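DUF72 domain-containing protein (Thermotoga maritima, PDB 1VPQ) is of unknown function but adopts a TIM-barrel fold whose central pocket holds a sulfate ion, consistent with binding of an anionic ligand. Local coordinates at residues Y150-E155 with H173-V178; L120-A125 with Y199-F204; K84-V89 with E102-F107. One frame throughout, in Å; residues are numbered along the deposited sequence.

Contact 1 (Y150-E155 with H173-V178); sequences YELAVE and HGITFV
T176 O is gripped from two neighbouring residues of the strand beside it: V154 N donates a hydrogen bond of 2.9 Å, and A153 CA adds a CA-H...O contact of 3.0 Å. This is parallel pairing inside the TIM barrel, between the two strands of the beta-alpha-beta unit formed by strand 152-155, helix 164-173 and strand 176-181. The bonds step from one strand to the other. T176 N reaches L152 O at 2.9 Å, and V178 N meets V154 O at 3.0 Å. Before the strands pair fully, a water bridges them, accepting from L152 N (2.7 Å) and donating to G174 O. G174 itself has positive phi and turns the chain out of the helix.

Of the paired side chains, A153 and T176 lie on one face of the sheet with their CB atoms close together, and V154 and F177 lie on the other. On that second face V154 CG2, anti to its carbonyl carbon, lies against I175 CG2 at 3.6 Å, and L152 and I175 also touch helix 135-147. E155 carries the unit toward the sulfate pocket: its carboxylate forms a salt bridge with R203 through OE1 and a hydrogen bond with H205 through OE2. Its aliphatic stem runs out extended, with CG anti to the backbone N (chi1 -173°), and crosses V178 on the way, E155 CB lying 3.6 Å from V178 CB and E155 CG 3.7 Å from V178 CG1.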
# COMPACT_ATOMS: atom_id res chain seq x y z
N TYR A 150 -8.98 -9.39 -10.62
CA TYR A 150 -8.04 -8.38 -11.10
C TYR A 150 -6.78 -8.38 -10.25
O TYR A 150 -6.68 -9.12 -9.28
CB TYR A 150 -8.70 -7.00 -11.10
CG TYR A 150 -9.96 -6.98 -11.91
CD1 TYR A 150 -9.93 -7.28 -13.27
CD2 TYR A 150 -11.18 -6.68 -11.33
CE1 TYR A 150 -11.08 -7.28 -14.03
CE2 TYR A 150 -12.35 -6.68 -12.09
CZ TYR A 150 -12.28 -6.98 -13.44
OH TYR A 150 -13.42 -6.99 -14.20
N GLU A 151 -5.81 -7.55 -10.63
CA GLU A 151 -4.51 -7.55 -9.97
C GLU A 151 -4.65 -7.39 -8.45
O GLU A 151 -5.16 -6.39 -7.97
CB GLU A 151 -3.61 -6.44 -10.55
CG GLU A 151 -3.01 -6.77 -11.91
CD GLU A 151 -1.88 -7.79 -11.86
OE1 GLU A 151 -1.51 -8.23 -10.75
OE2 GLU A 151 -1.36 -8.17 -12.94
N LEU A 152 -4.19 -8.42 -7.73
CA LEU A 152 -4.26 -8.49 -6.27
C LEU A 152 -2.88 -8.65 -5.62
O LEU A 152 -2.02 -9.35 -6.14
CB LEU A 152 -5.15 -9.68 -5.86
CG LEU A 152 -5.55 -9.76 -4.39
CD1 LEU A 152 -6.44 -8.60 -3.99
CD2 LEU A 152 -6.24 -11.08 -4.09
N ALA A 153 -2.71 -7.97 -4.49
CA ALA A 153 -1.51 -8.07 -3.65
C ALA A 153 -1.90 -8.24 -2.19
O ALA A 153 -2.90 -7.67 -1.73
CB ALA A 153 -0.62 -6.85 -3.80
N VAL A 154 -1.11 -9.04 -1.48
CA VAL A 154 -1.38 -9.35 -0.06
C VAL A 154 -0.17 -9.05 0.84
O VAL A 154 0.98 -9.39 0.51
CB VAL A 154 -1.85 -10.83 0.13
CG1 VAL A 154 -1.84 -11.23 1.61
CG2 VAL A 154 -3.26 -11.04 -0.45
N GLU A 155 -0.47 -8.44 1.99
CA GLU A 155 0.48 -8.15 3.05
C GLU A 155 0.04 -8.80 4.37
O GLU A 155 -1.11 -8.65 4.79
CB GLU A 155 0.55 -6.63 3.27
CG GLU A 155 1.63 -6.17 4.24
CD GLU A 155 1.47 -4.72 4.68
OE1 GLU A 155 1.05 -3.89 3.85
OE2 GLU A 155 1.78 -4.39 5.85
N HIS A 173 -1.51 -18.94 -7.07
CA HIS A 173 -2.74 -18.18 -7.27
C HIS A 173 -2.53 -16.78 -7.84
O HIS A 173 -3.48 -16.01 -7.93
CB HIS A 173 -3.50 -18.13 -5.94
CG HIS A 173 -3.88 -19.48 -5.45
ND1 HIS A 173 -3.04 -20.26 -4.68
CD2 HIS A 173 -4.99 -20.23 -5.67
CE1 HIS A 173 -3.63 -21.42 -4.42
NE2 HIS A 173 -4.82 -21.42 -5.01
N GLY A 174 -1.30 -16.46 -8.25
CA GLY A 174 -0.98 -15.18 -8.89
C GLY A 174 -1.28 -13.96 -8.03
O GLY A 174 -1.79 -12.94 -8.52
N ILE A 175 -0.98 -14.07 -6.74
CA ILE A 175 -1.12 -12.94 -5.82
C ILE A 175 0.25 -12.31 -5.59
O ILE A 175 1.21 -12.99 -5.25
CB ILE A 175 -1.72 -13.36 -4.47
CG1 ILE A 175 -3.11 -13.97 -4.68
CG2 ILE A 175 -1.79 -12.16 -3.52
CD1 ILE A 175 -3.64 -14.77 -3.51
N THR A 176 0.33 -11.00 -5.81
CA THR A 176 1.56 -10.26 -5.64
C THR A 176 1.88 -10.10 -4.14
O THR A 176 1.02 -9.72 -3.34
CB THR A 176 1.47 -8.88 -6.35
OG1 THR A 176 1.36 -9.07 -7.77
CG2 THR A 176 2.67 -7.99 -6.03
N PHE A 177 3.12 -10.43 -3.79
CA PHE A 177 3.59 -10.36 -2.41
C PHE A 177 4.00 -8.93 -2.03
O PHE A 177 4.82 -8.30 -2.71
CB PHE A 177 4.76 -11.32 -2.21
CG PHE A 177 5.39 -11.22 -0.85
CD1 PHE A 177 4.70 -11.66 0.28
CD2 PHE A 177 6.64 -10.65 -0.69
CE1 PHE A 177 5.27 -11.56 1.53
CE2 PHE A 177 7.21 -10.54 0.56
CZ PHE A 177 6.52 -10.99 1.67
N VAL A 178 3.43 -8.42 -0.94
CA VAL A 178 3.80 -7.11 -0.41
C VAL A 178 5.06 -7.21 0.44
O VAL A 178 5.04 -7.77 1.54
CB VAL A 178 2.68 -6.49 0.41
CG1 VAL A 178 3.13 -5.16 1.03
CG2 VAL A 178 1.47 -6.26 -0.47
O HOH W 1 -3.71 -10.65 -9.16

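Contact 2 (L120-A125 with Y199-F204); sequences LKMTLA and YAYFRF. With SO4 (sulfate ion), chain B.
M122 and Y201 face each other across the barrel interior from strands whose axes approach to 9.9 Å at 60°, with no hydrogen bond between the two segments, so side chains alone span the gap. With CG anti to its backbone N (chi1 -173°) and two bends beyond, M122 serves two tyrosines: M122 CG packs against Y201 CE2, 3.7 Å away, while the methyl M122 CE curls back to Y199 CB at 3.9 Å. The side chains of M122 and Y201 run antiparallel alongside each other, Y201 carrying its hydroxyl on to E54 and T82. One layer on, L124 CD2 sits 3.5 Å above one face of the R203 guanidinium, toward its rim, and backs the flat group. The edge of that group turns to the sulfate: R203 NH2 donates to O4 at 3.0 Å, and R203 NH1 to O1 at 3.1 Å. E155 and E54 also form salt bridges to R203 and probably help fix its orientation, while K84, R157 and Y220 complete the sulfate site. On its outer side, strand 120-126 turns T123 to F107 and I111 of helix 101-116, and its backbone bonds to strands 80-84 and 152-155; strand 199-204 lies between strands 176-181 and 245-250.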
# COMPACT_ATOMS: atom_id res chain seq x y z
N LEU A 120 -6.22 2.25 -12.14
CA LEU A 120 -5.97 1.31 -11.06
C LEU A 120 -4.93 0.28 -11.44
O LEU A 120 -5.14 -0.50 -12.37
CB LEU A 120 -7.27 0.61 -10.66
CG LEU A 120 -7.15 -0.41 -9.52
CD1 LEU A 120 -6.44 0.19 -8.32
CD2 LEU A 120 -8.51 -0.93 -9.09
N LYS A 121 -3.82 0.27 -10.71
CA LYS A 121 -2.70 -0.63 -10.98
C LYS A 121 -2.74 -1.92 -10.14
O LYS A 121 -2.24 -2.96 -10.58
CB LYS A 121 -1.37 0.10 -10.72
CG LYS A 121 -1.03 1.20 -11.72
CD LYS A 121 -0.58 0.64 -13.06
CE LYS A 121 0.39 1.58 -13.76
NZ LYS A 121 0.72 1.11 -15.13
N MET A 122 -3.31 -1.83 -8.94
CA MET A 122 -3.27 -2.94 -7.98
C MET A 122 -4.26 -2.73 -6.83
O MET A 122 -4.49 -1.60 -6.40
CB MET A 122 -1.85 -3.09 -7.42
CG MET A 122 -1.58 -4.30 -6.52
SD MET A 122 -1.29 -5.85 -7.39
CE MET A 122 0.07 -5.50 -8.49
N THR A 123 -4.83 -3.84 -6.35
CA THR A 123 -5.66 -3.82 -5.14
C THR A 123 -4.90 -4.49 -4.00
O THR A 123 -4.28 -5.52 -4.18
CB THR A 123 -7.03 -4.51 -5.38
OG1 THR A 123 -7.76 -3.75 -6.34
CG2 THR A 123 -7.85 -4.58 -4.09
N LEU A 124 -4.96 -3.87 -2.82
CA LEU A 124 -4.18 -4.31 -1.67
C LEU A 124 -5.07 -4.91 -0.60
O LEU A 124 -6.02 -4.26 -0.13
CB LEU A 124 -3.38 -3.15 -1.08
CG LEU A 124 -2.57 -3.44 0.19
CD1 LEU A 124 -1.38 -4.36 -0.09
CD2 LEU A 124 -2.10 -2.15 0.83
N ALA A 125 -4.74 -6.13 -0.19
CA ALA A 125 -5.36 -6.76 0.97
C ALA A 125 -4.32 -6.87 2.07
O ALA A 125 -3.45 -7.74 2.02
CB ALA A 125 -5.91 -8.14 0.60
N TYR A 199 4.83 -8.57 -10.73
CA TYR A 199 4.84 -7.25 -10.12
C TYR A 199 5.43 -7.33 -8.71
O TYR A 199 5.27 -8.34 -8.02
CB TYR A 199 3.43 -6.66 -10.06
CG TYR A 199 2.88 -6.39 -11.44
CD1 TYR A 199 3.20 -5.21 -12.10
CD2 TYR A 199 2.08 -7.32 -12.09
CE1 TYR A 199 2.72 -4.96 -13.39
CE2 TYR A 199 1.59 -7.08 -13.38
CZ TYR A 199 1.91 -5.89 -14.02
OH TYR A 199 1.44 -5.63 -15.29
N ALA A 200 6.14 -6.28 -8.31
CA ALA A 200 6.58 -6.11 -6.92
C ALA A 200 5.81 -4.97 -6.28
O ALA A 200 5.41 -4.02 -6.96
CB ALA A 200 8.07 -5.83 -6.85
N TYR A 201 5.62 -5.08 -4.97
CA TYR A 201 4.88 -4.10 -4.20
C TYR A 201 5.60 -3.94 -2.86
O TYR A 201 5.72 -4.91 -2.12
CB TYR A 201 3.45 -4.59 -3.99
CG TYR A 201 2.42 -3.52 -3.61
CD1 TYR A 201 2.50 -2.83 -2.41
CD2 TYR A 201 1.36 -3.23 -4.46
CE1 TYR A 201 1.55 -1.87 -2.06
CE2 TYR A 201 0.41 -2.29 -4.13
CZ TYR A 201 0.50 -1.61 -2.93
OH TYR A 201 -0.46 -0.66 -2.61
N PHE A 202 6.07 -2.73 -2.55
CA PHE A 202 6.75 -2.47 -1.28
C PHE A 202 5.94 -1.53 -0.43
O PHE A 202 5.42 -0.55 -0.93
CB PHE A 202 8.11 -1.82 -1.50
CG PHE A 202 9.08 -2.68 -2.23
CD1 PHE A 202 8.95 -2.88 -3.60
CD2 PHE A 202 10.13 -3.29 -1.56
CE1 PHE A 202 9.85 -3.69 -4.29
CE2 PHE A 202 11.03 -4.10 -2.24
CZ PHE A 202 10.89 -4.30 -3.61
N ARG A 203 5.87 -1.82 0.87
CA ARG A 203 5.26 -0.90 1.82
C ARG A 203 6.19 -0.66 3.01
O ARG A 203 6.61 -1.60 3.66
CB ARG A 203 3.91 -1.41 2.29
CG ARG A 203 2.87 -1.49 1.16
CD ARG A 203 1.48 -1.71 1.73
NE ARG A 203 0.87 -0.49 2.25
CZ ARG A 203 0.13 -0.40 3.35
NH1 ARG A 203 -0.08 -1.45 4.12
NH2 ARG A 203 -0.38 0.77 3.70
N PHE A 204 6.50 0.61 3.28
CA PHE A 204 7.39 1.00 4.37
C PHE A 204 6.62 1.77 5.44
O PHE A 204 6.12 2.86 5.18
CB PHE A 204 8.55 1.86 3.85
CG PHE A 204 9.31 1.24 2.70
CD1 PHE A 204 9.67 -0.11 2.71
CD2 PHE A 204 9.69 2.00 1.61
CE1 PHE A 204 10.38 -0.67 1.65
CE2 PHE A 204 10.41 1.45 0.54
CZ PHE A 204 10.75 0.11 0.57
S SO4 B . -1.22 -0.27 7.48
O1 SO4 B . -0.68 -1.58 7.14
O2 SO4 B . -2.30 -0.40 8.45
O3 SO4 B . -0.14 0.53 8.06
O4 SO4 B . -1.76 0.35 6.28

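Contact 3 (K84-V89 with E102-F107); sequences KTPGSV and EDMENF. With SO4 (sulfate ion), chain B.
The first torsion of S88 (chi1 61°) sets OG between its backbone N and carbonyl carbon, and that of F107 (chi1 166°) swings the ring anti to the backbone N; the one reaches D103, the other meets P86. S88 OG donates a short hydrogen bond of 2.6 Å to D103 OD2, coming from 46° above the carboxylate plane. P86 is the N-cap residue of helix 87-91, and its CD lies over one face of the F107 ring, toward the rim, a CH-pi contact with P86 CD 4.0 Å from the centroid. Deeper in, the bent chain of M104 brings its sulfur to V89, with SD 3.6 Å from V89 CG2, and its methyl to T85, with CE 3.9 Å from T85 CG2. L144 of helix 135-147 touches both V89 and M104. K84 points two ways: its carbonyl O lies 3.8 Å from F107 CE1, while its side chain runs extended to the pocket, where K84 NZ bonds sulfate O4 at 2.7 Å and also Q126. The contact thus docks the loop after strand 80-84 and the start of helix 87-91 onto helix 101-116 with mostly apolar atoms, and its one polar bond across pairs a neutral hydroxyl with a carboxylate that the nearby helix starts would probably stabilise.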
# COMPACT_ATOMS: atom_id res chain seq x y z
N LYS A 84 -6.89 -0.11 -1.18
CA LYS A 84 -7.15 -1.13 -0.17
C LYS A 84 -8.55 -1.72 -0.35
O LYS A 84 -9.51 -1.00 -0.61
CB LYS A 84 -7.01 -0.55 1.25
CG LYS A 84 -5.59 -0.48 1.75
CD LYS A 84 -5.56 -0.24 3.25
CE LYS A 84 -4.16 -0.44 3.83
NZ LYS A 84 -4.16 -0.35 5.33
N THR A 85 -8.65 -3.05 -0.20
CA THR A 85 -9.94 -3.74 -0.16
C THR A 85 -10.74 -3.21 1.03
O THR A 85 -10.16 -2.60 1.94
CB THR A 85 -9.80 -5.28 0.04
OG1 THR A 85 -9.20 -5.55 1.31
CG2 THR A 85 -8.98 -5.93 -1.08
N PRO A 86 -12.06 -3.46 1.05
CA PRO A 86 -12.83 -3.06 2.24
C PRO A 86 -12.29 -3.72 3.50
O PRO A 86 -11.65 -4.78 3.43
CB PRO A 86 -14.25 -3.54 1.93
CG PRO A 86 -14.29 -3.71 0.45
CD PRO A 86 -12.91 -4.12 0.05
N GLY A 87 -12.52 -3.07 4.64
CA GLY A 87 -12.04 -3.55 5.94
C GLY A 87 -12.61 -4.88 6.39
O GLY A 87 -11.95 -5.63 7.09
N SER A 88 -13.84 -5.18 5.98
CA SER A 88 -14.47 -6.48 6.25
C SER A 88 -13.65 -7.65 5.69
O SER A 88 -13.51 -8.70 6.32
CB SER A 88 -15.85 -6.52 5.62
OG SER A 88 -15.77 -6.37 4.21
N VAL A 89 -13.14 -7.46 4.48
CA VAL A 89 -12.44 -8.52 3.76
C VAL A 89 -11.14 -8.88 4.47
O VAL A 89 -10.81 -10.05 4.60
CB VAL A 89 -12.21 -8.11 2.29
CG1 VAL A 89 -11.24 -9.07 1.58
CG2 VAL A 89 -13.56 -8.05 1.56
N GLU A 102 -19.52 -11.58 -1.81
CA GLU A 102 -20.47 -10.48 -1.98
C GLU A 102 -19.79 -9.12 -1.78
O GLU A 102 -19.96 -8.21 -2.59
CB GLU A 102 -21.69 -10.62 -1.05
CG GLU A 102 -22.39 -12.01 -1.06
CD GLU A 102 -22.81 -12.52 -2.45
OE1 GLU A 102 -23.82 -12.02 -3.01
OE2 GLU A 102 -22.16 -13.45 -2.97
N ASP A 103 -18.99 -9.00 -0.72
CA ASP A 103 -18.24 -7.76 -0.43
C ASP A 103 -17.29 -7.32 -1.56
O ASP A 103 -17.19 -6.13 -1.86
CB ASP A 103 -17.46 -7.88 0.89
CG ASP A 103 -18.33 -7.62 2.12
OD1 ASP A 103 -19.51 -7.27 1.97
OD2 ASP A 103 -17.82 -7.75 3.26
N MET A 104 -16.58 -8.27 -2.17
CA MET A 104 -15.61 -7.97 -3.23
C MET A 104 -16.27 -7.68 -4.58
O MET A 104 -15.75 -6.88 -5.35
CB MET A 104 -14.58 -9.10 -3.37
CG MET A 104 -13.61 -9.19 -2.19
SD MET A 104 -12.68 -7.67 -1.93
CE MET A 104 -11.65 -7.61 -3.40
N GLU A 105 -17.38 -8.35 -4.87
CA GLU A 105 -18.18 -8.07 -6.08
C GLU A 105 -18.77 -6.67 -6.01
O GLU A 105 -18.78 -5.94 -7.00
CB GLU A 105 -19.30 -9.10 -6.24
CG GLU A 105 -18.81 -10.47 -6.71
CD GLU A 105 -19.93 -11.48 -6.92
OE1 GLU A 105 -20.90 -11.48 -6.12
OE2 GLU A 105 -19.83 -12.27 -7.88
N ASN A 106 -19.29 -6.32 -4.84
CA ASN A 106 -19.80 -4.99 -4.56
C ASN A 106 -18.71 -3.94 -4.76
O ASN A 106 -18.90 -2.94 -5.45
CB ASN A 106 -20.31 -4.95 -3.12
CG ASN A 106 -21.08 -3.69 -2.81
OD1 ASN A 106 -20.64 -2.87 -2.00
ND2 ASN A 106 -22.24 -3.52 -3.45
N PHE A 107 -17.57 -4.20 -4.14
CA PHE A 107 -16.36 -3.37 -4.23
C PHE A 107 -15.85 -3.25 -5.66
O PHE A 107 -15.42 -2.17 -6.07
CB PHE A 107 -15.27 -3.97 -3.34
CG PHE A 107 -13.89 -3.42 -3.58
CD1 PHE A 107 -13.50 -2.21 -3.00
CD2 PHE A 107 -12.97 -4.13 -4.33
CE1 PHE A 107 -12.22 -1.72 -3.20
CE2 PHE A 107 -11.69 -3.65 -4.54
CZ PHE A 107 -11.31 -2.44 -3.97
S SO4 B . -1.22 -0.27 7.48
O1 SO4 B . -0.68 -1.58 7.14
O2 SO4 B . -2.30 -0.40 8.45
O3 SO4 B . -0.14 0.53 8.06
O4 SO4 B . -1.76 0.35 6.28

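Overall arrangement
Contacts 1 and 2 are buried in the barrel, whereas contact 3 is only partly buried and lies on its outer flank. Contact 1 is nested along the chain within the loop that contact 2 closes, and its two strands lie between those of contact 2 in the sheet. The chemistry follows: backbone bonds between neighbouring strands in contact 1, side chains filling the interior in contact 2, and apolar helix docking with one hydroxyl-carboxylate bond in contact 3. The sulfate pocket draws them together, since E155 of contact 1 pairs with R203 of contact 2 and K84 of contact 3 shares the anion with R203. A probable hydrogen bond from T85 to L124 also joins contacts 2 and 3.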